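Long-range contact in dioxygenase (PDB 5V2D), which probably cleaves the central double bond of lignin-derived stilbenes with molecular oxygen at a four-histidine iron centre, yielding two aldehydes: residues T244-T256 / Q270-R284. Residues are numbered along the deposited sequence; the frame is centred on the assembly and turned at random.
Sequences TERYVVFPLIPLT and QWQPDLPQLFAVVPR
Gln270 O is gripped from opposite faces of its carbonyl plane: Thr256 N donates from across the contact at 3.1 Å, and Gln272 NE2 from within 270-284. The amide of Gln272 can double back this way because its chain bends at chi2 (-55°), and the same NE2 lies in plane with Gln270 OE1, on a lone pair, at 2.9 Å. A glutamine suits the spot, since one NH2 group serves both acceptors and is held from turning. Next to it Gln272 N donates to Pro254 O. Pro254, centre of an inverse gamma turn, lies alongside the Trp271 indole, its CB over one face and CG 3.9 Å from CH2, while Leu255 CD2 meets the indole edge in plane; a rigid proline and a broad flat ring share much surface here.

Past the turn at Gln272 to Leu275, 247-252 and 276-283 pair as the two inner strands of a four-stranded antiparallel sheet, one blade of the seven-bladed beta-propeller characteristic of carotenoid cleavage oxygenases, whose four histidines hold the iron on the propeller axis. Paired bonds link Val248 with Val282 and Phe250 with Ala280; Leu252 N to Leu278 O is sound, but its return bond is weak, and a water bridges Leu252 O and Pro276 O where the strands part. Pro251, which has no N-H, fits a non-hydrogen-bonded position, and its CB packs 3.7 Å from Phe279 CE2. The small Ala280 puts its CB 4.1 Å from Phe250 CB, and Phe250 sets its ring edge-to-face with Phe230.

At the far end the long Arg284, CG anti to its N (chi1 -164°), crosses Val248 CG2 and sends NH2 2.8 Å to Thr244 O, which lies in the guanidinium plane; Glu217 and Asp192 form salt bridges with NH1.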
loop_
_atom_site.group_PDB
_atom_site.type_symbol
_atom_site.label_atom_id
_atom_site.label_comp_id
_atom_site.label_asym_id
_atom_site.label_seq_id
_atom_site.Cartn_x
_atom_site.Cartn_y
_atom_site.Cartn_z
ATOM N N THR A 244 10.926 -6.162 13.593
ATOM C CA THR A 244 10.590 -6.669 14.904
ATOM C C THR A 244 11.449 -5.918 15.896
ATOM O O THR A 244 12.184 -5.007 15.530
ATOM C CB THR A 244 10.738 -8.210 15.014
ATOM O OG1 THR A 244 12.104 -8.585 15.033
ATOM C CG2 THR A 244 10.090 -8.935 13.838
ATOM N N GLU A 245 11.389 -6.330 17.160
ATOM C CA GLU A 245 12.239 -5.647 18.177
ATOM C C GLU A 245 13.685 -5.804 17.842
ATOM O O GLU A 245 14.434 -4.886 17.967
ATOM C CB GLU A 245 11.981 -6.238 19.582
ATOM C CG GLU A 245 10.585 -5.784 20.079
ATOM C CD GLU A 245 10.042 -6.592 21.262
ATOM O OE1 GLU A 245 9.850 -7.882 21.177
ATOM O OE2 GLU A 245 9.809 -5.886 22.275
ATOM N N ARG A 246 14.096 -6.973 17.379
ATOM C CA ARG A 246 15.491 -7.247 17.122
ATOM C C ARG A 246 15.884 -7.540 15.692
ATOM O O ARG A 246 17.081 -7.645 15.424
ATOM C CB ARG A 246 15.945 -8.415 18.030
ATOM C CG ARG A 246 16.056 -7.985 19.520
ATOM C CD ARG A 246 15.922 -9.188 20.421
ATOM N NE ARG A 246 14.538 -9.708 20.466
ATOM C CZ ARG A 246 13.571 -9.347 21.310
ATOM N NH1 ARG A 246 13.757 -8.418 22.233
ATOM N NH2 ARG A 246 12.353 -9.909 21.208
ATOM N N TYR A 247 14.920 -7.719 14.774
ATOM C CA TYR A 247 15.255 -8.133 13.411
ATOM C C TYR A 247 14.467 -7.335 12.375
ATOM O O TYR A 247 13.446 -6.722 12.671
ATOM C CB TYR A 247 14.959 -9.610 13.182
ATOM C CG TYR A 247 15.853 -10.469 14.001
ATOM C CD1 TYR A 247 17.155 -10.746 13.603
ATOM C CD2 TYR A 247 15.419 -10.939 15.237
ATOM C CE1 TYR A 247 17.998 -11.449 14.410
ATOM C CE2 TYR A 247 16.270 -11.669 16.074
ATOM C CZ TYR A 247 17.542 -11.939 15.633
ATOM O OH TYR A 247 18.391 -12.643 16.382
ATOM N N VAL A 248 14.973 -7.374 11.152
ATOM C CA VAL A 248 14.304 -6.852 9.969
ATOM C C VAL A 248 14.278 -8.005 8.961
ATOM O O VAL A 248 15.234 -8.736 8.855
ATOM C CB VAL A 248 15.122 -5.679 9.459
ATOM C CG1 VAL A 248 14.631 -5.203 8.124
ATOM C CG2 VAL A 248 15.006 -4.546 10.453
ATOM N N VAL A 249 13.179 -8.159 8.215
ATOM C CA VAL A 249 13.021 -9.180 7.198
ATOM C C VAL A 249 12.602 -8.516 5.884
ATOM O O VAL A 249 11.620 -7.746 5.857
ATOM C CB VAL A 249 11.945 -10.193 7.593
ATOM C CG1 VAL A 249 11.807 -11.276 6.525
ATOM C CG2 VAL A 249 12.292 -10.798 8.946
ATOM N N PHE A 250 13.345 -8.804 4.819
ATOM C CA PHE A 250 13.063 -8.308 3.455
ATOM C C PHE A 250 12.506 -9.498 2.634
ATOM O O PHE A 250 13.232 -10.426 2.324
ATOM C CB PHE A 250 14.332 -7.905 2.780
ATOM C CG PHE A 250 14.981 -6.682 3.344
ATOM C CD1 PHE A 250 15.587 -6.711 4.591
ATOM C CD2 PHE A 250 15.198 -5.569 2.516
ATOM C CE1 PHE A 250 16.216 -5.578 5.125
ATOM C CE2 PHE A 250 15.877 -4.400 2.999
ATOM C CZ PHE A 250 16.384 -4.422 4.316
ATOM N N PRO A 251 11.250 -9.445 2.246
ATOM C CA PRO A 251 10.696 -10.497 1.366
ATOM C C PRO A 251 10.949 -10.107 -0.088
ATOM O O PRO A 251 10.386 -9.138 -0.613
ATOM C CB PRO A 251 9.189 -10.523 1.715
ATOM C CG PRO A 251 9.045 -9.503 2.831
ATOM C CD PRO A 251 10.196 -8.579 2.775
ATOM N N LEU A 252 11.767 -10.866 -0.789
ATOM C CA LEU A 252 11.999 -10.661 -2.212
ATOM C C LEU A 252 10.985 -11.466 -3.002
ATOM O O LEU A 252 11.014 -12.703 -3.014
ATOM C CB LEU A 252 13.417 -11.123 -2.642
ATOM C CG LEU A 252 14.462 -10.045 -2.431
ATOM C CD1 LEU A 252 14.632 -9.837 -0.946
ATOM C CD2 LEU A 252 15.760 -10.421 -3.057
ATOM N N ILE A 253 10.084 -10.756 -3.634
ATOM C CA ILE A 253 9.048 -11.320 -4.482
ATOM C C ILE A 253 9.719 -11.768 -5.811
ATOM O O ILE A 253 10.627 -11.064 -6.292
ATOM C CB ILE A 253 8.002 -10.240 -4.751
ATOM C CG1 ILE A 253 7.308 -9.842 -3.431
ATOM C CG2 ILE A 253 6.953 -10.705 -5.756
ATOM C CD1 ILE A 253 6.556 -8.504 -3.519
ATOM N N PRO A 254 9.305 -12.921 -6.383
ATOM C CA PRO A 254 9.947 -13.381 -7.624
ATOM C C PRO A 254 9.598 -12.583 -8.892
ATOM O O PRO A 254 9.305 -13.179 -9.946
ATOM C CB PRO A 254 9.437 -14.848 -7.809
ATOM C CG PRO A 254 8.726 -15.196 -6.598
ATOM C CD PRO A 254 8.411 -13.934 -5.808
ATOM N N LEU A 255 9.666 -11.271 -8.800
ATOM C CA LEU A 255 9.501 -10.344 -9.887
ATOM C C LEU A 255 10.880 -9.718 -10.083
ATOM O O LEU A 255 11.316 -8.921 -9.201
ATOM C CB LEU A 255 8.535 -9.238 -9.482
ATOM C CG LEU A 255 7.079 -9.584 -9.540
ATOM C CD1 LEU A 255 6.232 -8.504 -8.906
ATOM C CD2 LEU A 255 6.608 -9.836 -10.979
ATOM N N THR A 256 11.556 -10.013 -11.205
ATOM C CA THR A 256 12.944 -9.565 -11.418
ATOM C C THR A 256 13.072 -8.474 -12.426
ATOM O O THR A 256 12.210 -8.299 -13.284
ATOM C CB THR A 256 13.880 -10.741 -11.843
ATOM O OG1 THR A 256 13.339 -11.416 -12.984
ATOM C CG2 THR A 256 13.937 -11.729 -10.733
ATOM N N GLN A 270 9.462 -8.771 -14.310
ATOM C CA GLN A 270 8.953 -9.983 -14.939
ATOM C C GLN A 270 8.845 -11.127 -13.939
ATOM O O GLN A 270 9.800 -11.458 -13.251
ATOM C CB GLN A 270 9.961 -10.385 -16.051
ATOM C CG GLN A 270 9.475 -11.541 -16.922
ATOM C CD GLN A 270 10.501 -11.953 -17.952
ATOM O OE1 GLN A 270 11.497 -12.601 -17.628
ATOM N NE2 GLN A 270 10.277 -11.551 -19.150
ATOM N N TRP A 271 7.709 -11.767 -13.889
ATOM C CA TRP A 271 7.516 -12.934 -13.000
ATOM C C TRP A 271 8.362 -14.114 -13.432
ATOM O O TRP A 271 8.452 -14.376 -14.620
ATOM C CB TRP A 271 6.066 -13.326 -13.027
ATOM C CG TRP A 271 5.725 -14.458 -12.122
ATOM C CD1 TRP A 271 5.466 -15.747 -12.483
ATOM C CD2 TRP A 271 5.559 -14.380 -10.735
ATOM N NE1 TRP A 271 5.181 -16.475 -11.398
ATOM C CE2 TRP A 271 5.216 -15.666 -10.295
ATOM C CE3 TRP A 271 5.641 -13.317 -9.793
ATOM C CZ2 TRP A 271 4.951 -15.953 -8.950
ATOM C CZ3 TRP A 271 5.387 -13.626 -8.447
ATOM C CH2 TRP A 271 5.066 -14.922 -8.050
ATOM N N GLN A 272 8.991 -14.756 -12.453
ATOM C CA GLN A 272 9.846 -15.936 -12.625
ATOM C C GLN A 272 9.153 -17.058 -11.852
ATOM O O GLN A 272 9.128 -17.050 -10.655
ATOM C CB GLN A 272 11.218 -15.689 -12.083
ATOM C CG GLN A 272 11.901 -14.431 -12.634
ATOM C CD GLN A 272 11.970 -14.400 -14.157
ATOM O OE1 GLN A 272 12.283 -15.370 -14.700
ATOM N NE2 GLN A 272 11.630 -13.305 -14.808
ATOM N N PRO A 273 8.490 -17.988 -12.555
ATOM C CA PRO A 273 7.719 -19.022 -11.864
ATOM C C PRO A 273 8.531 -20.152 -11.191
ATOM O O PRO A 273 7.997 -20.954 -10.492
ATOM C CB PRO A 273 6.861 -19.613 -12.998
ATOM C CG PRO A 273 7.735 -19.470 -14.200
ATOM C CD PRO A 273 8.356 -18.110 -14.021
ATOM N N ASP A 274 9.829 -20.162 -11.371
ATOM C CA ASP A 274 10.706 -21.232 -10.889
ATOM C C ASP A 274 11.789 -20.634 -9.991
ATOM O O ASP A 274 12.892 -21.117 -9.926
ATOM C CB ASP A 274 11.356 -21.911 -12.123
ATOM C CG ASP A 274 12.077 -20.924 -13.020
ATOM O OD1 ASP A 274 11.914 -19.630 -12.890
ATOM O OD2 ASP A 274 12.821 -21.451 -13.871
ATOM N N LEU A 275 11.479 -19.537 -9.321
ATOM C CA LEU A 275 12.413 -18.831 -8.429
ATOM C C LEU A 275 11.804 -18.869 -7.030
ATOM O O LEU A 275 10.696 -18.392 -6.831
ATOM C CB LEU A 275 12.484 -17.374 -8.781
ATOM C CG LEU A 275 13.745 -16.629 -9.053
ATOM C CD1 LEU A 275 13.462 -15.151 -8.774
ATOM C CD2 LEU A 275 14.994 -17.142 -8.384
ATOM N N PRO A 276 12.514 -19.424 -6.075
ATOM C CA PRO A 276 11.979 -19.419 -4.706
ATOM C C PRO A 276 11.694 -17.980 -4.173
ATOM O O PRO A 276 12.424 -17.037 -4.448
ATOM C CB PRO A 276 13.078 -20.104 -3.911
ATOM C CG PRO A 276 13.846 -20.955 -4.891
ATOM C CD PRO A 276 13.776 -20.206 -6.195
ATOM N N GLN A 277 10.606 -17.862 -3.443
ATOM C CA GLN A 277 10.403 -16.726 -2.549
ATOM C C GLN A 277 11.657 -16.675 -1.697
ATOM O O GLN A 277 12.139 -17.708 -1.222
ATOM C CB GLN A 277 9.137 -16.935 -1.722
ATOM C CG GLN A 277 7.856 -16.728 -2.517
ATOM C CD GLN A 277 6.645 -17.135 -1.726
ATOM O OE1 GLN A 277 6.034 -16.320 -1.059
ATOM N NE2 GLN A 277 6.338 -18.406 -1.726
ATOM N N LEU A 278 12.237 -15.511 -1.549
ATOM C CA LEU A 278 13.480 -15.387 -0.775
ATOM C C LEU A 278 13.242 -14.352 0.356
ATOM O O LEU A 278 12.494 -13.391 0.182
ATOM C CB LEU A 278 14.532 -14.963 -1.743
ATOM C CG LEU A 278 15.965 -15.176 -1.478
ATOM C CD1 LEU A 278 16.340 -16.610 -1.150
ATOM C CD2 LEU A 278 16.802 -14.682 -2.656
ATOM N N PHE A 279 13.881 -14.555 1.504
ATOM C CA PHE A 279 13.794 -13.636 2.637
ATOM C C PHE A 279 15.190 -13.374 3.183
ATOM O O PHE A 279 15.924 -14.356 3.501
ATOM C CB PHE A 279 12.948 -14.261 3.736
ATOM C CG PHE A 279 11.550 -14.604 3.295
ATOM C CD1 PHE A 279 11.263 -15.819 2.668
ATOM C CD2 PHE A 279 10.523 -13.681 3.472
ATOM C CE1 PHE A 279 10.006 -16.145 2.272
ATOM C CE2 PHE A 279 9.233 -13.996 3.094
ATOM C CZ PHE A 279 8.955 -15.221 2.514
ATOM N N ALA A 280 15.559 -12.108 3.317
ATOM C CA ALA A 280 16.757 -11.724 4.048
ATOM C C ALA A 280 16.378 -11.324 5.468
ATOM O O ALA A 280 15.487 -10.526 5.671
ATOM C CB ALA A 280 17.419 -10.563 3.363
ATOM N N VAL A 281 17.044 -11.878 6.469
ATOM C CA VAL A 281 16.743 -11.603 7.861
ATOM C C VAL A 281 18.019 -11.105 8.487
ATOM O O VAL A 281 19.072 -11.717 8.320
ATOM C CB VAL A 281 16.308 -12.882 8.591
ATOM C CG1 VAL A 281 16.075 -12.590 10.048
ATOM C CG2 VAL A 281 15.118 -13.552 7.959
ATOM N N VAL A 282 17.970 -9.925 9.067
ATOM C CA VAL A 282 19.139 -9.318 9.605
ATOM C C VAL A 282 18.858 -8.650 10.937
ATOM O O VAL A 282 17.783 -8.082 11.114
ATOM C CB VAL A 282 19.724 -8.321 8.582
ATOM C CG1 VAL A 282 18.817 -7.143 8.280
ATOM C CG2 VAL A 282 21.068 -7.836 9.066
ATOM N N PRO A 283 19.815 -8.680 11.860
ATOM C CA PRO A 283 19.566 -7.913 13.092
ATOM C C PRO A 283 19.403 -6.451 12.835
ATOM O O PRO A 283 20.114 -5.853 12.002
ATOM C CB PRO A 283 20.831 -8.163 14.007
ATOM C CG PRO A 283 21.435 -9.406 13.451
ATOM C CD PRO A 283 21.038 -9.495 11.977
ATOM N N ARG A 284 18.473 -5.872 13.584
ATOM C CA ARG A 284 18.085 -4.521 13.414
ATOM C C ARG A 284 19.212 -3.529 13.671
ATOM O O ARG A 284 19.289 -2.456 13.061
ATOM C CB ARG A 284 16.944 -4.284 14.358
ATOM C CG ARG A 284 16.175 -3.042 14.036
ATOM C CD ARG A 284 14.780 -3.090 14.681
ATOM N NE ARG A 284 14.458 -1.720 15.108
ATOM C CZ ARG A 284 13.435 -1.373 15.833
ATOM N NH1 ARG A 284 13.301 -0.109 16.172
ATOM N NH2 ARG A 284 12.553 -2.283 16.262
HETATM O O HOH W 1 12.454 -14.158 -5.161
#